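Local coordinates for Tlr1789 protein (Thermosynechococcus elongatus, PDB 2X8X), which probably helps to insert beta-barrel proteins into the cyanobacterial outer membrane as an Omp85-family protein, of which this chain is the N-terminal part with three POTRA domains, at residues P3-A8 / L65-T70; P77-V82 / R105-R110; N87-Q92 / V149-V154; K170-D175 / I230-T235. All coordinates share one frame; numbering follows the deposited sequence.

Contact 1: residues P3-A8 / L65-T70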
loop_
_atom_site.group_PDB
_atom_site.type_symbol
_atom_site.label_atom_id
_atom_site.label_comp_id
_atom_site.label_asym_id
_atom_site.label_seq_id
_atom_site.Cartn_x
_atom_site.Cartn_y
_atom_site.Cartn_z
ATOM N N PRO A 3 32.911 -18.626 18.797
ATOM C CA PRO A 3 33.473 -18.209 20.072
ATOM C C PRO A 3 32.757 -16.971 20.635
ATOM O O PRO A 3 31.917 -16.372 19.950
ATOM C CB PRO A 3 34.892 -17.803 19.678
ATOM C CG PRO A 3 34.700 -17.139 18.335
ATOM C CD PRO A 3 33.659 -18.016 17.670
ATOM N N LYS A 4 33.160 -16.577 21.844
ATOM C CA LYS A 4 32.535 -15.542 22.666
ATOM C C LYS A 4 33.560 -14.424 22.918
ATOM O O LYS A 4 34.713 -14.724 23.123
ATOM C CB LYS A 4 32.153 -16.177 24.016
ATOM C CG LYS A 4 30.865 -17.060 24.061
ATOM C CD LYS A 4 30.747 -17.841 25.411
ATOM C CE LYS A 4 29.270 -18.124 25.855
ATOM N NZ LYS A 4 29.083 -18.524 27.329
ATOM N N VAL A 5 33.165 -13.150 22.931
ATOM C CA VAL A 5 34.089 -12.024 23.223
ATOM C C VAL A 5 33.513 -11.097 24.289
ATOM O O VAL A 5 32.322 -10.797 24.267
ATOM C CB VAL A 5 34.342 -11.104 21.972
ATOM C CG1 VAL A 5 35.403 -10.051 22.292
ATOM C CG2 VAL A 5 34.731 -11.920 20.729
ATOM N N LEU A 6 34.348 -10.621 25.199
ATOM C CA LEU A 6 33.928 -9.610 26.194
ATOM C C LEU A 6 34.003 -8.149 25.697
ATOM O O LEU A 6 35.050 -7.716 25.205
ATOM C CB LEU A 6 34.712 -9.784 27.506
ATOM C CG LEU A 6 34.513 -8.776 28.656
ATOM C CD1 LEU A 6 33.151 -8.965 29.324
ATOM C CD2 LEU A 6 35.623 -8.871 29.708
ATOM N N ILE A 7 32.935 -7.379 25.897
ATOM C CA ILE A 7 32.775 -6.034 25.338
ATOM C C ILE A 7 33.114 -4.986 26.381
ATOM O O ILE A 7 32.644 -5.087 27.509
ATOM C CB ILE A 7 31.274 -5.801 24.847
ATOM C CG1 ILE A 7 30.822 -6.901 23.881
ATOM C CG2 ILE A 7 31.060 -4.378 24.222
ATOM C CD1 ILE A 7 31.852 -7.269 22.785
ATOM N N ALA A 8 33.938 -3.990 26.015
ATOM C CA ALA A 8 34.270 -2.849 26.909
ATOM C C ALA A 8 33.404 -1.592 26.743
ATOM O O ALA A 8 33.144 -0.879 27.732
ATOM C CB ALA A 8 35.733 -2.468 26.781
ATOM N N LEU A 65 40.500 0.619 26.216
ATOM C CA LEU A 65 39.578 -0.125 27.114
ATOM C C LEU A 65 39.402 -1.651 26.852
ATOM O O LEU A 65 39.157 -2.415 27.800
ATOM C CB LEU A 65 38.170 0.541 27.147
ATOM C CG LEU A 65 37.884 1.794 28.009
ATOM C CD1 LEU A 65 36.367 2.068 28.049
ATOM C CD2 LEU A 65 38.499 1.740 29.437
ATOM N N GLY A 66 39.495 -2.083 25.588
ATOM C CA GLY A 66 39.234 -3.478 25.185
ATOM C C GLY A 66 38.463 -3.430 23.869
ATOM O O GLY A 66 38.758 -2.583 23.024
ATOM N N VAL A 67 37.465 -4.294 23.687
ATOM C CA VAL A 67 36.581 -4.229 22.478
ATOM C C VAL A 67 35.399 -3.199 22.530
ATOM O O VAL A 67 34.607 -3.183 23.509
ATOM C CB VAL A 67 36.049 -5.638 22.073
ATOM C CG1 VAL A 67 35.310 -5.561 20.766
ATOM C CG2 VAL A 67 37.233 -6.634 21.978
ATOM N N ARG A 68 35.345 -2.330 21.493
ATOM C CA ARG A 68 34.231 -1.434 21.233
ATOM C C ARG A 68 33.305 -2.134 20.236
ATOM O O ARG A 68 33.777 -2.658 19.210
ATOM C CB ARG A 68 34.667 -0.100 20.622
ATOM N N ILE A 69 32.008 -2.157 20.528
ATOM C CA ILE A 69 31.026 -2.372 19.434
ATOM C C ILE A 69 30.460 -1.026 19.038
ATOM O O ILE A 69 29.915 -0.269 19.904
ATOM C CB ILE A 69 29.859 -3.408 19.747
ATOM C CG1 ILE A 69 30.468 -4.760 20.120
ATOM C CG2 ILE A 69 29.024 -3.619 18.475
ATOM C CD1 ILE A 69 31.303 -5.336 18.976
ATOM N N THR A 70 30.645 -0.704 17.746
ATOM C CA THR A 70 30.005 0.450 17.179
ATOM C C THR A 70 28.820 -0.029 16.294
ATOM O O THR A 70 29.002 -0.782 15.308
ATOM C CB THR A 70 31.012 1.356 16.349
ATOM O OG1 THR A 70 32.111 1.773 17.196
ATOM C CG2 THR A 70 30.315 2.597 15.829
HETATM O O HOH W 1 37.054 -5.980 25.882
#
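Val5 and Val67 meet methyl to methyl, CG1 of Val5 lying 3.9 Å from CG2 of Val67, with the two side chains crossing at about a right angle. In Val5 the touching methyl is the one anti to the backbone N (chi1 -174°), whereas in Val67 it is the methyl beside its own N. That same flank of Val67 faces the carbonyl of Leu6, its CB being 3.9 Å from Leu6 O. Ile7 reaches further along the strand: its CD1 comes within 3.9 Å of Ile69 CG1, and the two side chains run obliquely to each other. At the far end Ala8 directs its CB toward segment 65-70, where it packs 3.9 Å from Leu65 CB and lies against Leu65 O.

The backbones join at one direct bond, Ala8 N to Val67 O at 2.7 Å, with the N-H bent to 148° but lying in the carbonyl plane. A water extends this link, donating to Leu6 O and accepting from Val67 N at 2.8 Å. The short axes of 5-7 and 66-70 diverge by 75°, which fits a water standing between the two segments where a regular ladder would place direct bonds.

The divergence is consistent with the corner the chain turns at Ala8. Beyond it Glu9 takes up backbone pairing with Val67, while before it Val5 bonds to Thr35 of edge strand 34-35. Strand 66-75 is flanked on its other side by strand 53-63, through Arg68 and Arg61, within the mixed sheet of this POTRA repeat.

Contact 2: residues P77-V82 / R105-R110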
loop_
_atom_site.group_PDB
_atom_site.type_symbol
_atom_site.label_atom_id
_atom_site.label_comp_id
_atom_site.label_asym_id
_atom_site.label_seq_id
_atom_site.Cartn_x
_atom_site.Cartn_y
_atom_site.Cartn_z
ATOM N N PRO A 77 15.162 9.778 6.441
ATOM C CA PRO A 77 15.145 11.238 6.583
ATOM C C PRO A 77 13.963 11.655 7.440
ATOM O O PRO A 77 12.998 10.876 7.607
ATOM C CB PRO A 77 14.833 11.740 5.153
ATOM C CG PRO A 77 14.986 10.567 4.228
ATOM C CD PRO A 77 14.909 9.314 5.047
ATOM N N VAL A 78 13.996 12.881 7.959
ATOM C CA VAL A 78 12.817 13.471 8.582
ATOM C C VAL A 78 11.744 13.599 7.482
ATOM O O VAL A 78 12.035 14.035 6.369
ATOM C CB VAL A 78 13.105 14.831 9.241
ATOM C CG1 VAL A 78 11.807 15.521 9.680
ATOM C CG2 VAL A 78 13.972 14.613 10.516
ATOM N N LEU A 79 10.537 13.164 7.788
ATOM C CA LEU A 79 9.475 13.208 6.795
ATOM C C LEU A 79 8.950 14.626 6.558
ATOM O O LEU A 79 8.476 15.296 7.512
ATOM C CB LEU A 79 8.313 12.277 7.269
ATOM C CG LEU A 79 7.118 12.248 6.301
ATOM C CD1 LEU A 79 7.543 11.608 4.926
ATOM C CD2 LEU A 79 5.955 11.476 6.889
ATOM N N ARG A 80 8.993 15.092 5.303
ATOM C CA ARG A 80 8.512 16.449 4.983
ATOM C C ARG A 80 7.192 16.499 4.198
ATOM O O ARG A 80 6.476 17.513 4.236
ATOM C CB ARG A 80 9.539 17.196 4.130
ATOM C CG ARG A 80 10.896 17.307 4.788
ATOM C CD ARG A 80 10.839 18.085 6.091
ATOM N NE ARG A 80 12.188 18.100 6.680
ATOM C CZ ARG A 80 12.463 18.651 7.846
ATOM N NH1 ARG A 80 11.474 19.195 8.571
ATOM N NH2 ARG A 80 13.702 18.600 8.296
ATOM N N ALA A 81 6.884 15.437 3.466
ATOM C CA ALA A 81 5.665 15.430 2.643
ATOM C C ALA A 81 5.408 14.049 2.129
ATOM O O ALA A 81 6.364 13.205 1.957
ATOM C CB ALA A 81 5.828 16.417 1.370
ATOM N N VAL A 82 4.108 13.771 1.872
ATOM C CA VAL A 82 3.777 12.493 1.208
ATOM C C VAL A 82 2.899 12.929 0.044
ATOM O O VAL A 82 1.985 13.698 0.261
ATOM C CB VAL A 82 2.986 11.540 2.104
ATOM C CG1 VAL A 82 2.678 10.186 1.353
ATOM C CG2 VAL A 82 3.774 11.278 3.435
ATOM N N ARG A 105 9.194 14.477 11.784
ATOM C CA ARG A 105 10.089 13.596 12.549
ATOM C C ARG A 105 10.576 12.549 11.636
ATOM O O ARG A 105 10.034 12.377 10.548
ATOM C CB ARG A 105 9.372 12.882 13.701
ATOM C CG ARG A 105 8.042 13.413 14.082
ATOM C CD ARG A 105 7.631 12.620 15.345
ATOM N NE ARG A 105 7.032 11.341 14.973
ATOM C CZ ARG A 105 5.733 11.205 14.752
ATOM N NH1 ARG A 105 4.971 12.281 14.943
ATOM N NH2 ARG A 105 5.202 10.020 14.404
ATOM N N THR A 106 11.588 11.823 12.064
ATOM C CA THR A 106 12.197 10.817 11.252
ATOM C C THR A 106 11.069 9.902 10.733
ATOM O O THR A 106 10.166 9.512 11.502
ATOM C CB THR A 106 13.066 9.918 12.163
ATOM O OG1 THR A 106 14.110 10.726 12.674
ATOM C CG2 THR A 106 13.684 8.711 11.359
ATOM N N LEU A 107 11.146 9.544 9.462
ATOM C CA LEU A 107 10.123 8.656 8.891
ATOM C C LEU A 107 10.317 7.262 9.508
ATOM O O LEU A 107 11.460 6.781 9.669
ATOM C CB LEU A 107 10.359 8.598 7.381
ATOM C CG LEU A 107 9.698 7.415 6.641
ATOM C CD1 LEU A 107 8.187 7.594 6.522
ATOM C CD2 LEU A 107 10.364 7.419 5.322
ATOM N N ASN A 108 9.200 6.620 9.842
ATOM C CA ASN A 108 9.175 5.281 10.336
ATOM C C ASN A 108 8.343 4.438 9.353
ATOM O O ASN A 108 7.186 4.764 9.060
ATOM C CB ASN A 108 8.615 5.212 11.777
ATOM C CG ASN A 108 8.688 3.825 12.325
ATOM O OD1 ASN A 108 7.939 2.931 11.875
ATOM N ND2 ASN A 108 9.601 3.591 13.298
ATOM N N LEU A 109 8.935 3.396 8.786
ATOM C CA LEU A 109 8.201 2.617 7.788
ATOM C C LEU A 109 7.040 1.829 8.344
ATOM O O LEU A 109 6.110 1.558 7.621
ATOM C CB LEU A 109 9.112 1.697 7.016
ATOM C CG LEU A 109 10.014 2.298 5.922
ATOM C CD1 LEU A 109 10.417 1.195 4.962
ATOM C CD2 LEU A 109 9.491 3.433 5.093
ATOM N N ARG A 110 7.052 1.446 9.614
ATOM C CA ARG A 110 5.825 0.862 10.205
ATOM C C ARG A 110 4.679 1.887 10.264
ATOM O O ARG A 110 3.562 1.553 9.937
ATOM C CB ARG A 110 6.037 0.353 11.641
ATOM C CG ARG A 110 7.142 -0.572 11.881
ATOM C CD ARG A 110 6.997 -0.857 13.424
ATOM N NE ARG A 110 7.948 -1.827 13.935
ATOM C CZ ARG A 110 7.627 -2.989 14.501
ATOM N NH1 ARG A 110 6.342 -3.332 14.662
ATOM N NH2 ARG A 110 8.601 -3.818 14.893
#
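Two backbone bonds bridge Val78 and Thr106, whose CA atoms are 3.8 Å apart: Leu107 N donates to Pro77 O at 2.9 Å and Leu79 N to Arg105 O, also at 2.9 Å. Both N-H groups point nearly straight at their acceptors, at 164° and 172°, but the oxygens are approached differently. The donor at Pro77 O is tilted moderately from the carbonyl plane, whereas Leu79 N stands well above the carbonyl plane of Arg105.

Side chains line this bridge. Val78 rests its CG1 on the Arg105 backbone, 3.5 Å from Arg105 N, and the same methyl lies over the centre of the Arg80 guanidinium, 3.7 Å above its plane. On the buried side Leu79 and Leu107 face each other at their bases, with CB to CB 4.2 Å, and both touch Val145 of strand 144-150.

The polar end of Arg105 turns from the bridge to a salt bridge with Glu111 in helix 109-125. Asn108 holds the N-cap of that helix.

Chemically, then, the junction between the loop entering strand 81-85 and the loop before helix 109-125 rests on main-chain polarity. The paired amides and carbonyls satisfy one another, while the leucines contribute an apolar base next to the sheet of this POTRA domain.

Contact 3: residues N87-Q92 / V149-V154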
loop_
_atom_site.group_PDB
_atom_site.type_symbol
_atom_site.label_atom_id
_atom_site.label_comp_id
_atom_site.label_asym_id
_atom_site.label_seq_id
_atom_site.Cartn_x
_atom_site.Cartn_y
_atom_site.Cartn_z
ATOM N N ASN A 87 -4.002 9.066 -8.435
ATOM C CA ASN A 87 -5.170 9.309 -7.605
ATOM C C ASN A 87 -6.240 10.177 -8.288
ATOM O O ASN A 87 -5.891 11.068 -9.052
ATOM C CB ASN A 87 -4.726 10.033 -6.367
ATOM C CG ASN A 87 -4.000 11.326 -6.680
ATOM O OD1 ASN A 87 -3.043 11.342 -7.457
ATOM N ND2 ASN A 87 -4.414 12.416 -6.042
ATOM N N GLN A 88 -7.511 9.974 -7.921
ATOM C CA GLN A 88 -8.660 10.754 -8.438
ATOM C C GLN A 88 -9.617 10.979 -7.286
ATOM O O GLN A 88 -9.774 12.093 -6.837
ATOM C CB GLN A 88 -9.454 10.034 -9.542
ATOM C CG GLN A 88 -8.793 9.961 -10.958
ATOM C CD GLN A 88 -8.074 8.564 -11.239
ATOM O OE1 GLN A 88 -8.251 7.547 -10.481
ATOM N NE2 GLN A 88 -7.267 8.525 -12.324
ATOM N N VAL A 89 -10.268 9.917 -6.824
ATOM C CA VAL A 89 -11.197 10.058 -5.695
ATOM C C VAL A 89 -10.511 10.240 -4.353
ATOM O O VAL A 89 -11.124 10.769 -3.439
ATOM C CB VAL A 89 -12.223 8.903 -5.540
ATOM C CG1 VAL A 89 -13.207 8.917 -6.719
ATOM C CG2 VAL A 89 -11.551 7.624 -5.344
ATOM N N LEU A 90 -9.263 9.776 -4.246
ATOM C CA LEU A 90 -8.351 10.175 -3.160
ATOM C C LEU A 90 -7.660 11.465 -3.512
ATOM O O LEU A 90 -6.935 11.573 -4.517
ATOM C CB LEU A 90 -7.318 9.065 -2.880
ATOM C CG LEU A 90 -6.207 9.308 -1.803
ATOM C CD1 LEU A 90 -6.711 9.273 -0.344
ATOM C CD2 LEU A 90 -5.054 8.244 -2.002
ATOM N N THR A 91 -7.917 12.504 -2.750
ATOM C CA THR A 91 -7.311 13.794 -3.093
ATOM C C THR A 91 -5.974 13.919 -2.378
ATOM O O THR A 91 -5.766 13.340 -1.292
ATOM C CB THR A 91 -8.227 14.959 -2.693
ATOM O OG1 THR A 91 -8.316 14.996 -1.272
ATOM C CG2 THR A 91 -9.665 14.781 -3.301
ATOM N N GLN A 92 -5.044 14.673 -2.989
ATOM C CA GLN A 92 -3.804 15.032 -2.330
ATOM C C GLN A 92 -4.066 15.638 -0.934
ATOM O O GLN A 92 -3.320 15.363 -0.003
ATOM C CB GLN A 92 -2.946 15.968 -3.211
ATOM C CG GLN A 92 -1.595 16.307 -2.551
ATOM C CD GLN A 92 -0.712 15.057 -2.300
ATOM O OE1 GLN A 92 -0.431 14.257 -3.245
ATOM N NE2 GLN A 92 -0.209 14.923 -1.051
ATOM N N VAL A 149 -1.336 4.949 -6.217
ATOM C CA VAL A 149 -2.570 4.185 -6.055
ATOM C C VAL A 149 -3.102 3.744 -7.439
ATOM O O VAL A 149 -2.801 4.369 -8.471
ATOM C CB VAL A 149 -3.621 4.971 -5.351
ATOM C CG1 VAL A 149 -3.166 5.324 -3.904
ATOM C CG2 VAL A 149 -3.857 6.220 -6.149
ATOM N N ALA A 150 -3.829 2.638 -7.417
ATOM C CA ALA A 150 -4.665 2.192 -8.530
ATOM C C ALA A 150 -6.041 2.128 -7.933
ATOM O O ALA A 150 -6.321 1.241 -7.135
ATOM C CB ALA A 150 -4.249 0.847 -8.972
ATOM N N GLU A 151 -6.889 3.060 -8.337
ATOM C CA GLU A 151 -8.161 3.262 -7.696
ATOM C C GLU A 151 -9.238 2.352 -8.285
ATOM O O GLU A 151 -10.244 2.135 -7.636
ATOM C CB GLU A 151 -8.573 4.700 -7.914
ATOM C CG GLU A 151 -7.561 5.662 -7.264
ATOM C CD GLU A 151 -8.167 7.008 -7.018
ATOM O OE1 GLU A 151 -9.120 7.373 -7.737
ATOM O OE2 GLU A 151 -7.717 7.682 -6.098
ATOM N N GLY A 152 -9.017 1.822 -9.489
ATOM C CA GLY A 152 -10.027 0.961 -10.154
ATOM C C GLY A 152 -10.805 1.746 -11.216
ATOM O O GLY A 152 -12.027 1.710 -11.271
ATOM N N VAL A 153 -10.101 2.525 -12.026
ATOM C CA VAL A 153 -10.716 3.304 -13.138
ATOM C C VAL A 153 -11.288 2.341 -14.216
ATOM O O VAL A 153 -10.659 1.325 -14.591
ATOM C CB VAL A 153 -9.683 4.333 -13.781
ATOM C CG1 VAL A 153 -10.327 5.150 -14.992
ATOM C CG2 VAL A 153 -9.174 5.311 -12.742
ATOM N N VAL A 154 -12.524 2.665 -14.624
ATOM C CA VAL A 154 -13.262 1.979 -15.690
ATOM C C VAL A 154 -12.796 2.560 -17.038
ATOM O O VAL A 154 -13.042 3.724 -17.367
ATOM C CB VAL A 154 -14.802 2.052 -15.487
ATOM C CG1 VAL A 154 -15.503 1.393 -16.667
ATOM C CG2 VAL A 154 -15.212 1.257 -14.196
#
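Glu151 thrusts its carboxylate into the turn at Gln88, Val89 and Leu90, and the tight part of the contact is the set of backbone amides gathered round it. Val89 N bonds to OE1 of Glu151 at 2.9 Å on the syn lone pair. Gln88 N and Leu90 N share the other oxygen from opposite faces of the carboxylate: Gln88 N lies 2.9 Å from Glu151 OE2, well above the plane, and Leu90 N lies 3.2 Å from Glu151 OE2, nearer the plane on the syn side. An extended chain beyond CG (chi2 -159°) carries the acid this far from its strand end.

Apolar packing backs the polar core where Leu90 CD2 meets Val149 CG1 at 4.0 Å. The other methyl, Val149 CG2, makes a van der Waals contact with Asn87 CB at 3.9 Å. Within the turn, Asn87 ND2 donates to Leu90 O at 3.1 Å, the acceptor being almost in the amide plane, which ties Asn87 to Leu90 across the turn.

The solvent side is formed by exposed Gln88, whose side chain crosses Val153 at about a right angle and also touches Arg223; its amide orientation is uncertain.

Tyr123 OH of helix 109-125 also bonds to Glu151 OE2, giving that oxygen three hydrogen-bond partners. The three backbone N-H groups would be expected to stabilise the ionised acid in its buried setting, and they fix the loop before helix 92-99 to the end of strand 144-150.

Contact 4: residues K170-D175 / I230-T235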
loop_
_atom_site.group_PDB
_atom_site.type_symbol
_atom_site.label_atom_id
_atom_site.label_comp_id
_atom_site.label_asym_id
_atom_site.label_seq_id
_atom_site.Cartn_x
_atom_site.Cartn_y
_atom_site.Cartn_z
ATOM N N LYS A 170 -27.410 -13.311 -30.560
ATOM C CA LYS A 170 -27.652 -11.981 -31.168
ATOM C C LYS A 170 -28.343 -11.088 -30.140
ATOM O O LYS A 170 -29.309 -11.486 -29.483
ATOM C CB LYS A 170 -28.477 -12.011 -32.483
ATOM C CG LYS A 170 -28.812 -10.567 -33.125
ATOM C CD LYS A 170 -29.581 -10.644 -34.539
ATOM C CE LYS A 170 -28.647 -11.252 -35.630
ATOM N NZ LYS A 170 -29.151 -11.504 -37.091
ATOM N N GLN A 171 -27.795 -9.894 -29.986
ATOM C CA GLN A 171 -28.367 -8.796 -29.159
ATOM C C GLN A 171 -29.704 -8.305 -29.727
ATOM O O GLN A 171 -29.782 -8.054 -30.932
ATOM C CB GLN A 171 -27.373 -7.640 -29.226
ATOM C CG GLN A 171 -27.891 -6.293 -28.755
ATOM C CD GLN A 171 -26.725 -5.323 -28.461
ATOM O OE1 GLN A 171 -26.935 -4.184 -28.017
ATOM N NE2 GLN A 171 -25.497 -5.793 -28.678
ATOM N N ARG A 172 -30.732 -8.156 -28.889
ATOM C CA ARG A 172 -32.007 -7.524 -29.330
ATOM C C ARG A 172 -32.160 -6.060 -28.837
ATOM O O ARG A 172 -32.480 -5.171 -29.649
ATOM C CB ARG A 172 -33.265 -8.394 -29.027
ATOM C CG ARG A 172 -33.185 -9.859 -29.634
ATOM C CD ARG A 172 -34.505 -10.757 -29.618
ATOM N NE ARG A 172 -35.190 -10.746 -28.320
ATOM C CZ ARG A 172 -34.837 -11.453 -27.234
ATOM N NH1 ARG A 172 -33.808 -12.310 -27.227
ATOM N NH2 ARG A 172 -35.540 -11.288 -26.126
ATOM N N THR A 173 -31.904 -5.805 -27.550
ATOM C CA THR A 173 -32.084 -4.448 -26.988
ATOM C C THR A 173 -30.961 -3.481 -27.483
ATOM O O THR A 173 -29.805 -3.871 -27.611
ATOM C CB THR A 173 -32.097 -4.468 -25.411
ATOM O OG1 THR A 173 -32.311 -3.136 -24.907
ATOM C CG2 THR A 173 -30.735 -4.924 -24.883
ATOM N N ARG A 174 -31.291 -2.223 -27.722
ATOM C CA ARG A 174 -30.257 -1.240 -28.103
ATOM C C ARG A 174 -29.351 -0.860 -26.938
ATOM O O ARG A 174 -29.793 -0.847 -25.785
ATOM C CB ARG A 174 -30.908 0.009 -28.684
ATOM C CG ARG A 174 -32.079 -0.325 -29.624
ATOM C CD ARG A 174 -31.606 -0.661 -30.998
ATOM N NE ARG A 174 -32.019 0.407 -31.905
ATOM C CZ ARG A 174 -31.330 1.532 -32.126
ATOM N NH1 ARG A 174 -30.152 1.764 -31.532
ATOM N NH2 ARG A 174 -31.815 2.433 -32.970
ATOM N N ASP A 175 -28.095 -0.538 -27.261
ATOM C CA ASP A 175 -27.104 -0.113 -26.266
ATOM C C ASP A 175 -27.591 1.059 -25.399
ATOM O O ASP A 175 -27.399 1.033 -24.194
ATOM C CB ASP A 175 -25.731 0.292 -26.905
ATOM C CG ASP A 175 -24.989 -0.880 -27.609
ATOM O OD1 ASP A 175 -25.138 -2.071 -27.247
ATOM O OD2 ASP A 175 -24.221 -0.575 -28.545
ATOM N N ILE A 230 -25.133 -10.743 -20.188
ATOM C CA ILE A 230 -26.549 -10.472 -20.155
ATOM C C ILE A 230 -27.300 -11.520 -20.882
ATOM O O ILE A 230 -26.960 -11.790 -22.020
ATOM C CB ILE A 230 -26.850 -9.100 -20.849
ATOM C CG1 ILE A 230 -26.181 -7.935 -20.102
ATOM C CG2 ILE A 230 -28.366 -8.852 -20.911
ATOM C CD1 ILE A 230 -26.256 -6.614 -20.945
ATOM N N LYS A 231 -28.323 -12.101 -20.229
ATOM C CA LYS A 231 -29.267 -13.016 -20.863
ATOM C C LYS A 231 -30.629 -12.336 -20.943
ATOM O O LYS A 231 -31.248 -12.102 -19.911
ATOM C CB LYS A 231 -29.333 -14.362 -20.113
ATOM C CG LYS A 231 -27.967 -15.095 -19.959
ATOM C CD LYS A 231 -28.002 -16.473 -19.266
ATOM C CE LYS A 231 -26.604 -16.691 -18.604
ATOM N NZ LYS A 231 -26.184 -18.084 -18.291
ATOM N N GLU A 232 -31.053 -11.980 -22.166
ATOM C CA GLU A 232 -32.323 -11.301 -22.458
ATOM C C GLU A 232 -33.462 -12.311 -22.436
ATOM O O GLU A 232 -33.228 -13.485 -22.713
ATOM C CB GLU A 232 -32.293 -10.631 -23.833
ATOM C CG GLU A 232 -31.269 -9.489 -23.930
ATOM C CD GLU A 232 -31.337 -8.740 -25.259
ATOM O OE1 GLU A 232 -30.571 -9.083 -26.188
ATOM O OE2 GLU A 232 -32.165 -7.810 -25.369
ATOM N N ARG A 233 -34.664 -11.872 -22.078
ATOM C CA ARG A 233 -35.874 -12.760 -22.075
ATOM C C ARG A 233 -36.215 -12.983 -23.517
ATOM O O ARG A 233 -36.306 -12.005 -24.255
ATOM C CB ARG A 233 -37.101 -12.026 -21.529
ATOM C CG ARG A 233 -37.193 -11.820 -20.087
ATOM C CD ARG A 233 -38.223 -10.716 -19.788
ATOM N NE ARG A 233 -39.571 -11.033 -20.224
ATOM C CZ ARG A 233 -40.496 -10.150 -20.605
ATOM N NH1 ARG A 233 -40.272 -8.846 -20.613
ATOM N NH2 ARG A 233 -41.676 -10.594 -20.967
ATOM N N ASN A 234 -36.435 -14.217 -23.948
ATOM C CA ASN A 234 -36.706 -14.433 -25.393
ATOM C C ASN A 234 -37.977 -13.696 -25.906
ATOM O O ASN A 234 -38.675 -13.009 -25.141
ATOM C CB ASN A 234 -36.715 -15.936 -25.751
ATOM C CG ASN A 234 -36.171 -16.228 -27.192
ATOM O OD1 ASN A 234 -35.213 -15.593 -27.672
ATOM N ND2 ASN A 234 -36.794 -17.205 -27.864
ATOM N N THR A 235 -38.209 -13.797 -27.216
ATOM C CA THR A 235 -39.517 -13.562 -27.851
ATOM C C THR A 235 -40.704 -13.563 -26.850
ATOM O O THR A 235 -41.255 -14.620 -26.491
ATOM C CB THR A 235 -39.730 -14.608 -29.032
ATOM O OG1 THR A 235 -38.710 -14.412 -30.024
ATOM C CG2 THR A 235 -41.147 -14.538 -29.696
HETATM O O HOH W 2 -29.977 -11.546 -26.639
#
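The Arg172 guanidinium has Thr235 N over one face, offset toward the rim, while Arg233 O lies at its edge, near the plane. The Asn234 amide stands perpendicular to it, with OD1 of Asn234 3.6 Å from NH1 of Arg172. The guanidinium is modelled implausibly close to Arg233 O, however, so its placement against Thr235 and Asn234 is only approximate.

The firmly defined flat group is the carboxylate of Glu232, held along its syn sides by two successive backbone amides. Arg172 N bonds to Glu232 OE1 at 2.9 Å with a practically straight N-H (177°), using the syn lone pair. Thr173 N reaches Glu232 OE2 at 3.0 Å, more bent at 143° and slightly out of the plane. Both oxygens are thus engaged, which limits rotation of the group. A water donates to Glu232 OE1 and to Lys170 O, adding a water-mediated link to the two direct bonds.

Thr173 turns its methyl to the acid, CG2 lying 3.3 Å from Glu232 OE2. This methyl sits between the backbone N and the carbonyl carbon, while OG1 is anti to N. Phe161 and Phe208 of the flanking strands touch both Thr173 and Glu232.

With backbone N-H groups on both oxygens, the carboxylate is probably kept ionised; the Arg172 side chain, its charged atoms not in contact with the acid, may add longer-range attraction.

Contacts 2 and 3 belong to the middle POTRA domain and share its sheet through neighbouring strands 81-85 and 144-150; they touch where Val82 O and Gln92 NE2 probably bond. Contacts 1 and 4 lie in the first and third domains, their centres about 82 Å apart on opposite sides of the chain's centre. Contact 4 is a surface contact; the others are partly buried, with contact 3 including the most buried touching residues. Chemistry follows place: contacts 1 and 2 join backbone to backbone with aliphatic packing, whereas 87-92/149-154 and 170-175/230-235 each anchor a loop on a glutamate near a strand end, buried in one and water-linked in the other.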